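Side-chain contacts in VMB-1 (Vibrio alginolyticus, PDB 6JV4), which probably hydrolyses beta-lactam antibiotics to substituted beta-amino acids, using zinc bound in its active site: residues V150-P154 / N155-L159; F128-D132 / G133-V137; V208-V211 / S212-K215. One frame throughout, in Å; residues are numbered along the deposited sequence.

Contact 1: V150-P154 / N155-L159; sequences VVWLP and NEKIL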
loop_
_atom_site.group_PDB
_atom_site.type_symbol
_atom_site.label_atom_id
_atom_site.label_comp_id
_atom_site.label_asym_id
_atom_site.label_seq_id
_atom_site.Cartn_x
_atom_site.Cartn_y
_atom_site.Cartn_z
ATOM N N VAL A 150 -4.546 2.177 -5.207
ATOM C CA VAL A 150 -3.129 2.409 -5.519
ATOM C C VAL A 150 -2.840 3.890 -5.269
ATOM O O VAL A 150 -3.777 4.712 -5.218
ATOM C CB VAL A 150 -2.796 1.974 -6.955
ATOM C CG1 VAL A 150 -3.084 0.488 -7.162
ATOM C CG2 VAL A 150 -3.489 2.850 -7.994
ATOM N N VAL A 151 -1.562 4.188 -5.160
ATOM C CA VAL A 151 -1.145 5.578 -4.883
ATOM C C VAL A 151 -0.055 5.926 -5.875
ATOM O O VAL A 151 0.932 5.194 -5.956
ATOM C CB VAL A 151 -0.696 5.777 -3.438
ATOM C CG1 VAL A 151 -0.420 7.260 -3.188
ATOM C CG2 VAL A 151 -1.729 5.220 -2.463
ATOM N N TRP A 152 -0.262 7.011 -6.608
ATOM C CA TRP A 152 0.664 7.516 -7.637
ATOM C C TRP A 152 1.451 8.707 -7.144
ATOM O O TRP A 152 0.845 9.581 -6.568
ATOM C CB TRP A 152 -0.156 7.918 -8.859
ATOM C CG TRP A 152 0.592 8.537 -10.005
ATOM C CD1 TRP A 152 0.287 9.750 -10.550
ATOM C CD2 TRP A 152 1.622 7.973 -10.841
ATOM N NE1 TRP A 152 1.071 9.995 -11.650
ATOM C CE2 TRP A 152 1.916 8.928 -11.840
ATOM C CE3 TRP A 152 2.336 6.764 -10.863
ATOM C CZ2 TRP A 152 2.819 8.672 -12.874
ATOM C CZ3 TRP A 152 3.270 6.537 -11.844
ATOM C CH2 TRP A 152 3.512 7.478 -12.858
ATOM N N LEU A 153 2.766 8.694 -7.348
ATOM C CA LEU A 153 3.659 9.803 -6.955
ATOM C C LEU A 153 4.133 10.417 -8.270
ATOM O O LEU A 153 5.051 9.900 -8.891
ATOM C CB LEU A 153 4.817 9.253 -6.127
ATOM C CG LEU A 153 4.434 8.430 -4.903
ATOM C CD1 LEU A 153 5.678 8.030 -4.093
ATOM C CD2 LEU A 153 3.433 9.127 -4.044
ATOM N N PRO A 154 3.428 11.454 -8.776
ATOM C CA PRO A 154 3.665 11.947 -10.121
ATOM C C PRO A 154 5.078 12.514 -10.300
ATOM O O PRO A 154 5.598 12.442 -11.430
ATOM C CB PRO A 154 2.560 13.025 -10.280
ATOM C CG PRO A 154 2.197 13.442 -8.883
ATOM C CD PRO A 154 2.258 12.102 -8.158
ATOM N N ASN A 155 5.676 13.099 -9.262
ATOM C CA ASN A 155 7.021 13.722 -9.430
ATOM C C ASN A 155 8.066 12.655 -9.746
ATOM O O ASN A 155 8.974 12.948 -10.556
ATOM C CB ASN A 155 7.399 14.592 -8.234
ATOM C CG ASN A 155 6.388 15.697 -8.052
ATOM O OD1 ASN A 155 6.081 16.387 -9.015
ATOM N ND2 ASN A 155 5.843 15.861 -6.868
ATOM N N GLU A 156 7.997 11.473 -9.127
ATOM C CA GLU A 156 9.010 10.403 -9.280
ATOM C C GLU A 156 8.554 9.270 -10.218
ATOM O O GLU A 156 9.374 8.354 -10.488
ATOM C CB GLU A 156 9.242 9.785 -7.905
ATOM C CG GLU A 156 9.768 10.758 -6.883
ATOM C CD GLU A 156 8.822 11.690 -6.157
ATOM O OE1 GLU A 156 7.585 11.573 -6.317
ATOM O OE2 GLU A 156 9.346 12.591 -5.468
ATOM N N LYS A 157 7.316 9.292 -10.652
ATOM C CA LYS A 157 6.671 8.251 -11.490
ATOM C C LYS A 157 6.768 6.920 -10.729
ATOM O O LYS A 157 7.019 5.857 -11.336
ATOM C CB LYS A 157 7.317 8.154 -12.873
ATOM C CG LYS A 157 7.471 9.477 -13.630
ATOM C CD LYS A 157 6.138 10.122 -13.850
ATOM C CE LYS A 157 6.208 11.442 -14.601
ATOM N NZ LYS A 157 6.851 12.476 -13.766
ATOM N N ILE A 158 6.487 6.980 -9.433
ATOM C CA ILE A 158 6.412 5.758 -8.592
ATOM C C ILE A 158 4.950 5.420 -8.404
ATOM O O ILE A 158 4.188 6.275 -7.889
ATOM C CB ILE A 158 7.137 5.933 -7.269
ATOM C CG1 ILE A 158 8.634 6.125 -7.500
ATOM C CG2 ILE A 158 6.819 4.749 -6.338
ATOM C CD1 ILE A 158 9.389 6.563 -6.290
ATOM N N LEU A 159 4.595 4.185 -8.709
ATOM C CA LEU A 159 3.226 3.720 -8.447
ATOM C C LEU A 159 3.284 2.723 -7.290
ATOM O O LEU A 159 3.933 1.652 -7.458
ATOM C CB LEU A 159 2.668 3.030 -9.692
ATOM C CG LEU A 159 1.278 2.439 -9.468
ATOM C CD1 LEU A 159 0.274 3.554 -9.195
ATOM C CD2 LEU A 159 0.869 1.621 -10.707
#
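Trp152 and Lys157 cross at a slant beside the turn of a beta hairpin. The indole extends with CG anti to its own N (chi1 177°), which carries the six-membered ring past the backbone of Lys157. CH2 lies 3.5 Å from Lys157 CA, and CZ2 lies 3.8 Å from Lys157 CD. Leu159 CB sits at the ring edge, close to the ring plane. Pro154 CA lies over one face of the ring, offset toward the rim. The Lys157 chain bends at chi2 (-60°) and again at chi4, so its end folds back over the turn. Its NZ gives a 2.7 Å hydrogen bond to Pro154 O, nearly in line with the carbonyl. On the face of the sheet opposite Trp152 and Leu159, Leu153 CD1 packs 4.1 Å from Ile158 CB, and both residues reach Val21 of strand 21-30. Leu153 N bonds Ile158 O at 2.9 Å. Ile158 N returns a longer bond to Leu153 O, which also takes weak ones from Lys157 N and Glu156 N. Lys157 has positive phi (58°), and with Ile158 it faces Leu153. This is a beta hairpin closed by a G1 beta bulge, within the five-stranded sheet of the metallo-beta-lactamase fold.

Contact 2: F128-D132 / G133-V137; sequences FEFID and GVASV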
loop_
_atom_site.group_PDB
_atom_site.type_symbol
_atom_site.label_atom_id
_atom_site.label_comp_id
_atom_site.label_asym_id
_atom_site.label_seq_id
_atom_site.Cartn_x
_atom_site.Cartn_y
_atom_site.Cartn_z
ATOM N N PHE A 128 -8.280 10.963 -5.378
ATOM C CA PHE A 128 -8.137 11.792 -4.162
ATOM C C PHE A 128 -6.691 12.274 -4.085
ATOM O O PHE A 128 -5.733 11.464 -4.181
ATOM C CB PHE A 128 -8.557 11.021 -2.903
ATOM C CG PHE A 128 -8.385 11.797 -1.625
ATOM C CD1 PHE A 128 -9.350 12.719 -1.244
ATOM C CD2 PHE A 128 -7.299 11.629 -0.787
ATOM C CE1 PHE A 128 -9.215 13.461 -0.074
ATOM C CE2 PHE A 128 -7.192 12.341 0.408
ATOM C CZ PHE A 128 -8.121 13.301 0.729
ATOM N N GLU A 129 -6.522 13.582 -3.879
ATOM C CA GLU A 129 -5.188 14.166 -3.665
ATOM C C GLU A 129 -4.800 13.976 -2.214
ATOM O O GLU A 129 -5.273 14.715 -1.326
ATOM C CB GLU A 129 -5.159 15.642 -4.088
ATOM C CG GLU A 129 -5.061 15.831 -5.574
ATOM C CD GLU A 129 -3.730 15.381 -6.168
ATOM O OE1 GLU A 129 -2.691 16.143 -6.083
ATOM O OE2 GLU A 129 -3.733 14.275 -6.717
ATOM N N PHE A 130 -4.043 12.927 -1.928
ATOM C CA PHE A 130 -3.608 12.627 -0.544
ATOM C C PHE A 130 -2.551 13.657 -0.081
ATOM O O PHE A 130 -2.555 14.090 1.085
ATOM C CB PHE A 130 -3.122 11.181 -0.492
ATOM C CG PHE A 130 -2.405 10.844 0.781
ATOM C CD1 PHE A 130 -3.062 10.968 2.003
ATOM C CD2 PHE A 130 -1.149 10.259 0.756
ATOM C CE1 PHE A 130 -2.406 10.645 3.180
ATOM C CE2 PHE A 130 -0.510 9.918 1.930
ATOM C CZ PHE A 130 -1.141 10.096 3.144
ATOM N N ILE A 131 -1.617 14.002 -0.951
ATOM C CA ILE A 131 -0.634 15.089 -0.719
ATOM C C ILE A 131 -0.697 15.969 -1.965
ATOM O O ILE A 131 -0.374 15.503 -3.063
ATOM C CB ILE A 131 0.799 14.581 -0.456
ATOM C CG1 ILE A 131 0.850 13.417 0.544
ATOM C CG2 ILE A 131 1.696 15.750 -0.027
ATOM C CD1 ILE A 131 2.182 12.676 0.601
ATOM N N ASP A 132 -1.093 17.224 -1.801
ATOM C CA ASP A 132 -1.328 18.138 -2.954
ATOM C C ASP A 132 -0.088 18.198 -3.854
ATOM O O ASP A 132 0.969 18.610 -3.378
ATOM C CB ASP A 132 -1.751 19.526 -2.460
ATOM C CG ASP A 132 -3.174 19.548 -1.915
ATOM O OD1 ASP A 132 -3.983 18.641 -2.280
ATOM O OD2 ASP A 132 -3.491 20.478 -1.139
ATOM N N GLY A 133 -0.235 17.760 -5.107
ATOM C CA GLY A 133 0.812 17.788 -6.150
ATOM C C GLY A 133 1.836 16.669 -6.007
ATOM O O GLY A 133 2.846 16.685 -6.763
ATOM N N VAL A 134 1.672 15.782 -5.021
ATOM C CA VAL A 134 2.759 14.833 -4.629
ATOM C C VAL A 134 2.239 13.390 -4.652
ATOM O O VAL A 134 3.024 12.512 -4.972
ATOM C CB VAL A 134 3.319 15.189 -3.245
ATOM C CG1 VAL A 134 4.378 14.217 -2.746
ATOM C CG2 VAL A 134 3.894 16.599 -3.303
ATOM N N ALA A 135 1.031 13.157 -4.158
ATOM C CA ALA A 135 0.507 11.780 -4.026
ATOM C C ALA A 135 -0.983 11.756 -4.323
ATOM O O ALA A 135 -1.744 12.437 -3.618
ATOM C CB ALA A 135 0.819 11.184 -2.690
ATOM N N SER A 136 -1.374 10.897 -5.278
ATOM C CA SER A 136 -2.755 10.763 -5.774
ATOM C C SER A 136 -3.256 9.346 -5.526
ATOM O O SER A 136 -2.601 8.418 -6.001
ATOM C CB SER A 136 -2.824 11.066 -7.259
ATOM O OG SER A 136 -2.241 12.349 -7.484
ATOM N N VAL A 137 -4.370 9.225 -4.844
ATOM C CA VAL A 137 -5.066 7.917 -4.655
ATOM C C VAL A 137 -5.948 7.628 -5.848
ATOM O O VAL A 137 -6.646 8.541 -6.380
ATOM C CB VAL A 137 -5.896 7.953 -3.368
ATOM C CG1 VAL A 137 -6.868 6.785 -3.295
ATOM C CG2 VAL A 137 -4.988 7.984 -2.161
#
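Phe128 pairs with Val137, and Ile131 with Ala135, in an antiparallel beta hairpin with two classic beta bulges. Its strands, 127-129 and 135-138, form one margin of the five-stranded sheet of the metallo-beta-lactamase fold. In the first bulge Phe130 and Ile131 both face Ala135. In the second Val134 and Ala135 both face Ile131. Ala135 O therefore receives a nearly straight bond from Ile131 N at 3.1 Å and a weak one from Phe130 N. Ile131 O is gripped by two donors. Ala135 N approaches in the carbonyl plane on a lone pair, whereas Val134 N comes from above that plane.

Phe128, Ile131, Ala135 and Val137 lie on one face, and Phe130 and Val134 pack against them from the bulges. Ile131 divides its contacts between two neighbours: CG2 lies 3.6 Å from Val134 CB, while CD1 and CG1 cover the methyl of Ala135. Ile131 and Val134 both continue onto Val43 and Asn45 of strand 36-45. Phe130 turns its ring edge to Ala135, with CD2 4.1 Å from CB, and CB of Phe130 is equally far from Val137 CG2. With CG anti to N (chi1 169°), the ring of Phe130 leads away from the hairpin to Ser77 and Val79 of strand 74-79. Phe128 adds only its CB to the pairing, against Val137 CB.

Glu129 and Ser136 occupy the other face. The glutamate chain bends at chi2 (-68°), which brings the carboxylate to both the turn, at Gly133, and the facing strand, at Ser136. OE1 accepts from Gly133 N at 3.1 Å, nearly along the C-O axis. OE2 uses its syn lone pair to accept from Ser136 OG at 2.6 Å.

Contact 3: V208-V211 / S212-K215; sequences VGDV and SLLK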
loop_
_atom_site.group_PDB
_atom_site.type_symbol
_atom_site.label_atom_id
_atom_site.label_comp_id
_atom_site.label_asym_id
_atom_site.label_seq_id
_atom_site.Cartn_x
_atom_site.Cartn_y
_atom_site.Cartn_z
ATOM N N VAL A 208 10.369 -4.749 -5.805
ATOM C CA VAL A 208 9.920 -3.634 -6.679
ATOM C C VAL A 208 10.319 -3.993 -8.112
ATOM O O VAL A 208 11.324 -4.706 -8.321
ATOM C CB VAL A 208 10.512 -2.285 -6.252
ATOM C CG1 VAL A 208 10.158 -1.990 -4.809
ATOM C CG2 VAL A 208 12.011 -2.168 -6.470
ATOM N N GLY A 209 9.634 -3.412 -9.060
ATOM C CA GLY A 209 9.983 -3.564 -10.477
ATOM C C GLY A 209 9.391 -2.462 -11.318
ATOM O O GLY A 209 9.220 -1.349 -10.820
ATOM N N ASP A 210 9.252 -2.756 -12.590
ATOM C CA ASP A 210 8.801 -1.762 -13.577
ATOM C C ASP A 210 7.343 -2.024 -13.884
ATOM O O ASP A 210 6.687 -2.811 -13.192
ATOM C CB ASP A 210 9.716 -1.808 -14.795
ATOM C CG ASP A 210 9.621 -3.065 -15.618
ATOM O OD1 ASP A 210 8.804 -3.927 -15.329
ATOM O OD2 ASP A 210 10.440 -3.175 -16.583
ATOM N N VAL A 211 6.818 -1.415 -14.946
ATOM C CA VAL A 211 5.392 -1.554 -15.287
ATOM C C VAL A 211 4.996 -3.009 -15.617
ATOM O O VAL A 211 3.829 -3.318 -15.502
ATOM C CB VAL A 211 5.135 -0.599 -16.453
ATOM C CG1 VAL A 211 5.709 -1.149 -17.761
ATOM C CG2 VAL A 211 3.711 -0.198 -16.535
ATOM N N SER A 212 5.948 -3.901 -15.914
ATOM C CA SER A 212 5.640 -5.315 -16.219
ATOM C C SER A 212 4.950 -5.976 -15.026
ATOM O O SER A 212 4.204 -6.935 -15.242
ATOM C CB SER A 212 6.832 -6.087 -16.687
ATOM O OG SER A 212 7.733 -6.348 -15.658
ATOM N N LEU A 213 5.122 -5.473 -13.792
ATOM C CA LEU A 213 4.438 -6.116 -12.649
ATOM C C LEU A 213 2.931 -6.028 -12.859
ATOM O O LEU A 213 2.219 -6.926 -12.422
ATOM C CB LEU A 213 4.823 -5.485 -11.307
ATOM C CG LEU A 213 6.120 -5.996 -10.665
ATOM C CD1 LEU A 213 7.333 -5.835 -11.562
ATOM C CD2 LEU A 213 6.341 -5.306 -9.329
ATOM N N LEU A 214 2.437 -4.956 -13.441
ATOM C CA LEU A 214 0.993 -4.804 -13.665
ATOM C C LEU A 214 0.508 -5.883 -14.639
ATOM O O LEU A 214 -0.545 -6.465 -14.441
ATOM C CB LEU A 214 0.702 -3.419 -14.228
ATOM C CG LEU A 214 1.153 -2.212 -13.418
ATOM C CD1 LEU A 214 0.725 -0.966 -14.151
ATOM C CD2 LEU A 214 0.656 -2.251 -11.984
ATOM N N LYS A 215 1.247 -6.042 -15.741
ATOM C CA LYS A 215 0.893 -7.019 -16.807
ATOM C C LYS A 215 0.987 -8.437 -16.239
ATOM O O LYS A 215 0.127 -9.272 -16.583
ATOM C CB LYS A 215 1.819 -6.847 -18.016
ATOM C CG LYS A 215 1.540 -5.625 -18.881
ATOM C CD LYS A 215 1.682 -4.317 -18.134
ATOM C CE LYS A 215 1.400 -3.106 -18.999
ATOM N NZ LYS A 215 2.488 -2.865 -19.976
#
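Asp210 and Ser212 adopt matching first torsions, 68° and 72°, which place CG and OG between the backbone N and the carbonyl carbon of each residue. The carboxylate of Asp210 is thus swung over the chain that follows, and the serine hydroxyl is turned back to meet it. OD1 takes both bonds. Ser212 OG gives one of 2.7 Å, nearly along the C-O axis. Ser212 N gives the other, at 2.9 Å, and comes from above the carboxylate plane. The second bond closes an Asx turn and acts as a capping bond at the head of helix 212-226, the C-terminal helix. The negative carboxylate probably suits the positive end of the helix dipole. Asp210 O accepts from Leu213 N at 3.1 Å, and Val211 O from Leu214 N at 3.0 Å.

Two leucines tie this corner to the protein. Leu213 lays CD1 beside the bare CA of Gly209, 3.7 Å away, and also reaches Pro203 and Leu168. Leu214 CD1 meets Val211 CG2 at 3.9 Å, the two side chains crossing at about a right angle. Leu214 then packs on Val191 and Ile192 of helix 184-194. The Lys215 chain bends at chi2 and chi4, and its CD comes 3.5 Å from Val211 O.

Overall arrangement
Along the chain contact 2 comes first, then contact 1, then contact 3. Contacts 1 and 2 are successive hairpins of the same five-stranded sheet, with centres 9 Å apart. Trp152 N probably bonds Ser136 O at 2.8 Å between neighbouring strands, and Asn155 ND2 probably bonds Gly133 O from one turn to the other. Contact 3 starts helix 212-226, its centre 13 Å from that of contact 1. The two touch where Leu159 packs on Leu214. Contact 3 does not touch contact 2, whose centre is 22 Å away. The sheet of contacts 1 and 2 supplies strands after which ligands of both zinc ions follow: His144 for one, Cys163 and His205 for the other.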